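Side-chain contacts in p-47 protein (Clostridium botulinum, PDB 6EKT), which may be part of a progenitor toxin complex that protects botulinum neurotoxin on its passage through the host gut: residues 217-220 / 221-224; 240-243 / 244-248. One frame throughout, in Å; residues are numbered along the deposited sequence.

In the fold
Both contacts belong to the middle of this elongated TULIP-like protein, where strands 208-214 and 238-242 flank strand 29-34 in an antiparallel sheet. Interaction 1 is a surface turn in the loop joining 208-214 to 238-242; interaction 2 follows in sequence, where 238-242 ends and helix 244-252 begins. Their centres lie 18 Å apart and their nearest atoms about 7 Å, so they do not touch. Asp28, just ahead of strand 29-34, connects them: its carboxylate salt-bridges Arg218, its backbone bonds to Ser243, and Leu246 packs on it. The centre of interaction 1 lies about 17 Å from the centre of the chain, that of interaction 2 about 7 Å.

Interaction 1: residues 217-220 / 221-224; sequences NRDI and SKLS
An Asx turn formed by Asp219 and Ser221 runs straight into a type I beta turn from Ile220 to Leu223, and together they fold the surface loop between strands 208-214 and 238-242. The Asx turn is held by one carboxylate oxygen. Asp219 OD1 accepts the backbone N-H of Ser221 at 3.1 Å, from above the carboxylate plane, and also the hydroxyl of the same serine: Ser221 OG lies 2.7 Å from OD1, on its syn side and only 18° out of that plane. With two donors on a single oxygen, the carboxylate's rotation is largely fixed. The Asp219 torsion brings this about, CG standing beside the carbonyl carbon (chi1 -172°), which swings the acid along the onward chain. Its other oxygen, OD2, rests against the stem of Lys222, whose ammonium runs on too far to make a salt bridge.

In the beta turn, Leu223 N donates to Ile220 O over 2.9 Å, approaching from above the carbonyl plane. A water bridges the two ends, donating to Ile220 O at 2.6 Å and to Leu223 O at 3.1 Å, so Ile220 O takes two hydrogen bonds.

Leu223 points back toward the preceding residues and lies on Trp27 of a nearby loop. The extended Arg218 chain runs at about a right angle to Leu223 and brings only NH2 near it; the guanidinium is steered by a salt bridge from NH1 to Asp28 and a hydrogen bond to Gly26 O. Contacts here are light: Leu223 CD1 lies 4.1 Å from Arg218 NH2, oblique to the guanidinium, and its one apolar pairing within the turn is with Ile220 CG2 at 4.2 Å.

Interaction 2: residues 240-243 / 244-248; sequences LLIS and EKLFL
Ser243 is the N-cap of the helix that starts at Glu244: its OG accepts the backbone N-H of Leu246 at 3.1 Å, an almost straight bond (N-H...O 166°). With OG between the serine's own N and carbonyl carbon (chi1 72°), the hydroxyl faces that N-H in the first turn. The Leu246 side chain closes over the same oxygen, with CB 3.4 Å from Ser243 OG. One residue on, Phe247 N donates to Ser243 O at 3.0 Å, starting the regular helical bonding. Behind the cap, Ile242 crosses Leu246 at about a right angle, its CG2 methyl 3.5 Å from Leu246 CB; this packs the last strand residue against the first helical turn.

Further out, the polar ends are held by the 273-279 region: Glu244 OE1 accepts from Gly279 N, and Lys245 NZ bonds to Ser273 OG. Phe247 turns away from the cap to stack on the ring of Phe430. The 240-242 end of the strand and helical residues 244-248 run at 77° to each other; strand 238-242 lies between strands 29-34 and 430-434, while Glu244 and Leu248 pack on Leu310 of strand 297-311 and Leu246 rests on Ile29.

Interaction 1: residues 217-220 / 221-224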
ATOM      1  N   ASN A 217     -11.670  -8.855  -9.167  1.00 35.82           N
ATOM      2  CA  ASN A 217     -11.412 -10.250  -9.530  1.00 37.17           C
ATOM      3  C   ASN A 217     -10.656 -10.440 -10.846  1.00 36.74           C
ATOM      4  O   ASN A 217     -10.694 -11.527 -11.459  1.00 36.57           O
ATOM      5  CB  ASN A 217     -12.710 -11.060  -9.521  1.00 41.51           C
ATOM      6  CG  ASN A 217     -13.188 -11.378  -8.116  1.00 43.08           C
ATOM      7  OD1 ASN A 217     -14.321 -11.068  -7.760  1.00 46.16           O
ATOM      8  ND2 ASN A 217     -12.324 -11.992  -7.310  1.00 43.52           N
ATOM      9  N   ARG A 218      -9.927  -9.409 -11.263  1.00 34.73           N
ATOM     10  CA  ARG A 218      -9.123  -9.520 -12.476  1.00 34.97           C
ATOM     11  C   ARG A 218      -8.081 -10.644 -12.368  1.00 36.01           C
ATOM     12  O   ARG A 218      -7.688 -11.032 -11.272  1.00 35.45           O
ATOM     13  CB  ARG A 218      -8.501  -8.166 -12.852  1.00 33.43           C
ATOM     14  CG  ARG A 218      -7.492  -7.571 -11.874  1.00 31.30           C
ATOM     15  CD  ARG A 218      -7.062  -6.224 -12.437  1.00 31.22           C
ATOM     16  NE  ARG A 218      -6.274  -5.384 -11.528  1.00 29.60           N
ATOM     17  CZ  ARG A 218      -4.952  -5.354 -11.472  1.00 28.44           C
ATOM     18  NH1 ARG A 218      -4.356  -4.522 -10.622  1.00 28.01           N
ATOM     19  NH2 ARG A 218      -4.221  -6.156 -12.246  1.00 28.70           N
ATOM     20  N   ASP A 219      -7.665 -11.166 -13.515  1.00 38.15           N
ATOM     21  CA  ASP A 219      -6.647 -12.205 -13.608  1.00 40.25           C
ATOM     22  C   ASP A 219      -5.325 -11.751 -12.971  1.00 39.19           C
ATOM     23  O   ASP A 219      -4.764 -10.741 -13.378  1.00 39.35           O
ATOM     24  CB  ASP A 219      -6.463 -12.555 -15.098  1.00 42.26           C
ATOM     25  CG  ASP A 219      -5.566 -13.753 -15.334  1.00 44.15           C
ATOM     26  OD1 ASP A 219      -5.304 -14.537 -14.409  1.00 44.68           O
ATOM     27  OD2 ASP A 219      -5.122 -13.915 -16.490  1.00 48.25           O
ATOM     28  N   ILE A 220      -4.858 -12.488 -11.963  1.00 38.39           N
ATOM     29  CA  ILE A 220      -3.573 -12.199 -11.302  1.00 38.82           C
ATOM     30  C   ILE A 220      -2.485 -13.215 -11.715  1.00 39.61           C
ATOM     31  O   ILE A 220      -1.304 -13.029 -11.403  1.00 39.90           O
ATOM     32  CB  ILE A 220      -3.693 -12.115  -9.749  1.00 38.11           C
ATOM     33  CG1 ILE A 220      -4.067 -13.471  -9.141  1.00 39.00           C
ATOM     34  CG2 ILE A 220      -4.665 -11.018  -9.322  1.00 39.56           C
ATOM     35  CD1 ILE A 220      -3.688 -13.626  -7.682  1.00 39.00           C
ATOM     36  N   SER A 221      -2.886 -14.270 -12.433  1.00 40.48           N
ATOM     37  CA  SER A 221      -1.981 -15.369 -12.793  1.00 41.80           C
ATOM     38  C   SER A 221      -0.771 -14.912 -13.618  1.00 42.49           C
ATOM     39  O   SER A 221       0.275 -15.564 -13.598  1.00 45.66           O
ATOM     40  CB  SER A 221      -2.735 -16.494 -13.513  1.00 41.83           C
ATOM     41  OG  SER A 221      -3.149 -16.068 -14.793  1.00 41.80           O
ATOM     42  N   LYS A 222      -0.929 -13.797 -14.321  1.00 43.51           N
ATOM     43  CA  LYS A 222       0.138 -13.194 -15.120  1.00 44.89           C
ATOM     44  C   LYS A 222       0.926 -12.071 -14.397  1.00 42.52           C
ATOM     45  O   LYS A 222       1.874 -11.524 -14.963  1.00 44.03           O
ATOM     46  CB  LYS A 222      -0.428 -12.687 -16.451  1.00 48.94           C
ATOM     47  CG  LYS A 222      -1.396 -13.671 -17.110  1.00 52.85           C
ATOM     48  CD  LYS A 222      -1.547 -13.445 -18.607  1.00 56.04           C
ATOM     49  CE  LYS A 222      -0.637 -14.376 -19.394  1.00 56.64           C
ATOM     50  NZ  LYS A 222      -0.723 -14.080 -20.850  1.00 58.38           N
ATOM     51  N   LEU A 223       0.539 -11.721 -13.168  1.00 38.53           N
ATOM     52  CA  LEU A 223       1.305 -10.733 -12.375  1.00 35.60           C
ATOM     53  C   LEU A 223       2.469 -11.429 -11.679  1.00 33.99           C
ATOM     54  O   LEU A 223       2.326 -12.537 -11.182  1.00 35.20           O
ATOM     55  CB  LEU A 223       0.431 -10.008 -11.332  1.00 33.88           C
ATOM     56  CG  LEU A 223      -0.768  -9.118 -11.737  1.00 34.87           C
ATOM     57  CD1 LEU A 223      -1.430  -8.557 -10.492  1.00 34.43           C
ATOM     58  CD2 LEU A 223      -0.407  -7.969 -12.676  1.00 34.63           C
ATOM     59  N   SER A 224       3.611 -10.764 -11.633  1.00 33.50           N
ATOM     60  CA  SER A 224       4.768 -11.266 -10.895  1.00 32.27           C
ATOM     61  C   SER A 224       4.639 -10.919  -9.417  1.00 31.42           C
ATOM     62  O   SER A 224       3.707 -10.231  -9.019  1.00 34.68           O
ATOM     63  CB  SER A 224       6.049 -10.652 -11.455  1.00 35.03           C
ATOM     64  OG  SER A 224       6.195 -10.989 -12.818  1.00 38.60           O
TER
HETATM   65  O   HOH W   1       0.124 -13.694  -9.274  1.00 54.53           O

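Interaction 2: residues 240-243 / 244-248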
ATOM      1  N   LEU A 240       2.406   1.149   3.458  1.00 26.88           N
ATOM      2  CA  LEU A 240       1.548   0.661   2.409  1.00 26.90           C
ATOM      3  C   LEU A 240       1.639   1.572   1.200  1.00 25.98           C
ATOM      4  O   LEU A 240       1.953   2.756   1.328  1.00 25.86           O
ATOM      5  CB  LEU A 240       0.106   0.460   2.895  1.00 29.29           C
ATOM      6  CG  LEU A 240      -0.830   1.596   3.297  1.00 30.63           C
ATOM      7  CD1 LEU A 240      -1.232   2.399   2.084  1.00 31.57           C
ATOM      8  CD2 LEU A 240      -2.097   1.025   3.906  1.00 32.52           C
ATOM      9  N   LEU A 241       1.372   0.990   0.043  1.00 24.63           N
ATOM     10  CA  LEU A 241       1.428   1.687  -1.218  1.00 24.23           C
ATOM     11  C   LEU A 241       0.124   1.468  -1.953  1.00 23.66           C
ATOM     12  O   LEU A 241      -0.299   0.333  -2.181  1.00 23.29           O
ATOM     13  CB  LEU A 241       2.613   1.185  -2.062  1.00 23.50           C
ATOM     14  CG  LEU A 241       2.869   1.893  -3.398  1.00 24.28           C
ATOM     15  CD1 LEU A 241       3.184   3.373  -3.179  1.00 24.51           C
ATOM     16  CD2 LEU A 241       4.016   1.190  -4.149  1.00 24.47           C
ATOM     17  N   ILE A 242      -0.504   2.576  -2.326  1.00 23.58           N
ATOM     18  CA  ILE A 242      -1.758   2.565  -3.085  1.00 23.08           C
ATOM     19  C   ILE A 242      -1.470   2.959  -4.536  1.00 21.92           C
ATOM     20  O   ILE A 242      -0.754   3.930  -4.772  1.00 22.83           O
ATOM     21  CB  ILE A 242      -2.749   3.557  -2.435  1.00 24.20           C
ATOM     22  CG1 ILE A 242      -3.091   3.089  -1.018  1.00 24.89           C
ATOM     23  CG2 ILE A 242      -4.047   3.685  -3.232  1.00 24.64           C
ATOM     24  CD1 ILE A 242      -3.464   4.225  -0.079  1.00 26.85           C
ATOM     25  N   SER A 243      -2.078   2.255  -5.496  1.00 20.86           N
ATOM     26  CA  SER A 243      -1.869   2.535  -6.920  1.00 20.88           C
ATOM     27  C   SER A 243      -2.313   3.973  -7.274  1.00 20.94           C
ATOM     28  O   SER A 243      -3.156   4.577  -6.587  1.00 20.95           O
ATOM     29  CB  SER A 243      -2.639   1.552  -7.809  1.00 21.29           C
ATOM     30  OG  SER A 243      -4.049   1.812  -7.757  1.00 21.32           O
ATOM     31  N   GLU A 244      -1.688   4.521  -8.310  1.00 20.98           N
ATOM     32  CA  GLU A 244      -2.094   5.833  -8.830  1.00 21.87           C
ATOM     33  C   GLU A 244      -3.609   5.910  -9.045  1.00 22.01           C
ATOM     34  O   GLU A 244      -4.242   6.907  -8.660  1.00 22.74           O
ATOM     35  CB  GLU A 244      -1.374   6.129 -10.142  1.00 22.74           C
ATOM     36  CG  GLU A 244      -1.808   7.463 -10.753  1.00 25.18           C
ATOM     37  CD  GLU A 244      -1.245   7.640 -12.148  1.00 27.26           C
ATOM     38  OE1 GLU A 244      -1.859   7.155 -13.101  1.00 28.80           O
ATOM     39  OE2 GLU A 244      -0.191   8.272 -12.280  1.00 29.45           O
ATOM     40  N   LYS A 245      -4.182   4.879  -9.668  1.00 22.39           N
ATOM     41  CA  LYS A 245      -5.606   4.872 -10.017  1.00 22.56           C
ATOM     42  C   LYS A 245      -6.504   4.880  -8.777  1.00 22.40           C
ATOM     43  O   LYS A 245      -7.475   5.659  -8.700  1.00 21.44           O
ATOM     44  CB  LYS A 245      -5.921   3.699 -10.965  1.00 24.56           C
ATOM     45  CG  LYS A 245      -7.385   3.472 -11.297  1.00 26.91           C
ATOM     46  CD  LYS A 245      -7.453   2.562 -12.506  1.00 28.80           C
ATOM     47  CE  LYS A 245      -8.678   1.681 -12.493  1.00 31.67           C
ATOM     48  NZ  LYS A 245      -8.665   0.916 -13.775  1.00 31.94           N
ATOM     49  N   LEU A 246      -6.183   4.037  -7.795  1.00 22.06           N
ATOM     50  CA  LEU A 246      -6.944   4.056  -6.527  1.00 22.72           C
ATOM     51  C   LEU A 246      -6.831   5.382  -5.778  1.00 22.77           C
ATOM     52  O   LEU A 246      -7.790   5.825  -5.164  1.00 23.97           O
ATOM     53  CB  LEU A 246      -6.526   2.879  -5.628  1.00 22.80           C
ATOM     54  CG  LEU A 246      -7.070   1.506  -6.036  1.00 22.82           C
ATOM     55  CD1 LEU A 246      -6.536   0.451  -5.050  1.00 24.03           C
ATOM     56  CD2 LEU A 246      -8.587   1.490  -6.057  1.00 23.90           C
ATOM     57  N   PHE A 247      -5.652   6.007  -5.829  1.00 22.74           N
ATOM     58  CA  PHE A 247      -5.412   7.320  -5.210  1.00 22.37           C
ATOM     59  C   PHE A 247      -6.327   8.385  -5.864  1.00 23.15           C
ATOM     60  O   PHE A 247      -7.003   9.151  -5.168  1.00 23.30           O
ATOM     61  CB  PHE A 247      -3.928   7.698  -5.345  1.00 22.59           C
ATOM     62  CG  PHE A 247      -3.596   9.087  -4.869  1.00 23.62           C
ATOM     63  CD1 PHE A 247      -3.684   9.426  -3.514  1.00 24.26           C
ATOM     64  CD2 PHE A 247      -3.216  10.071  -5.791  1.00 23.92           C
ATOM     65  CE1 PHE A 247      -3.388  10.716  -3.082  1.00 25.15           C
ATOM     66  CE2 PHE A 247      -2.905  11.367  -5.361  1.00 24.49           C
ATOM     67  CZ  PHE A 247      -2.987  11.688  -4.013  1.00 24.80           C
ATOM     68  N   LEU A 248      -6.341   8.403  -7.189  1.00 22.87           N
ATOM     69  CA  LEU A 248      -7.189   9.347  -7.939  1.00 23.83           C
ATOM     70  C   LEU A 248      -8.665   9.123  -7.633  1.00 24.42           C
ATOM     71  O   LEU A 248      -9.383  10.078  -7.379  1.00 25.39           O
ATOM     72  CB  LEU A 248      -6.929   9.227  -9.442  1.00 23.41           C
ATOM     73  CG  LEU A 248      -5.580   9.751  -9.936  1.00 24.10           C
ATOM     74  CD1 LEU A 248      -5.390   9.430 -11.415  1.00 24.75           C
ATOM     75  CD2 LEU A 248      -5.442  11.257  -9.691  1.00 24.19           C
TER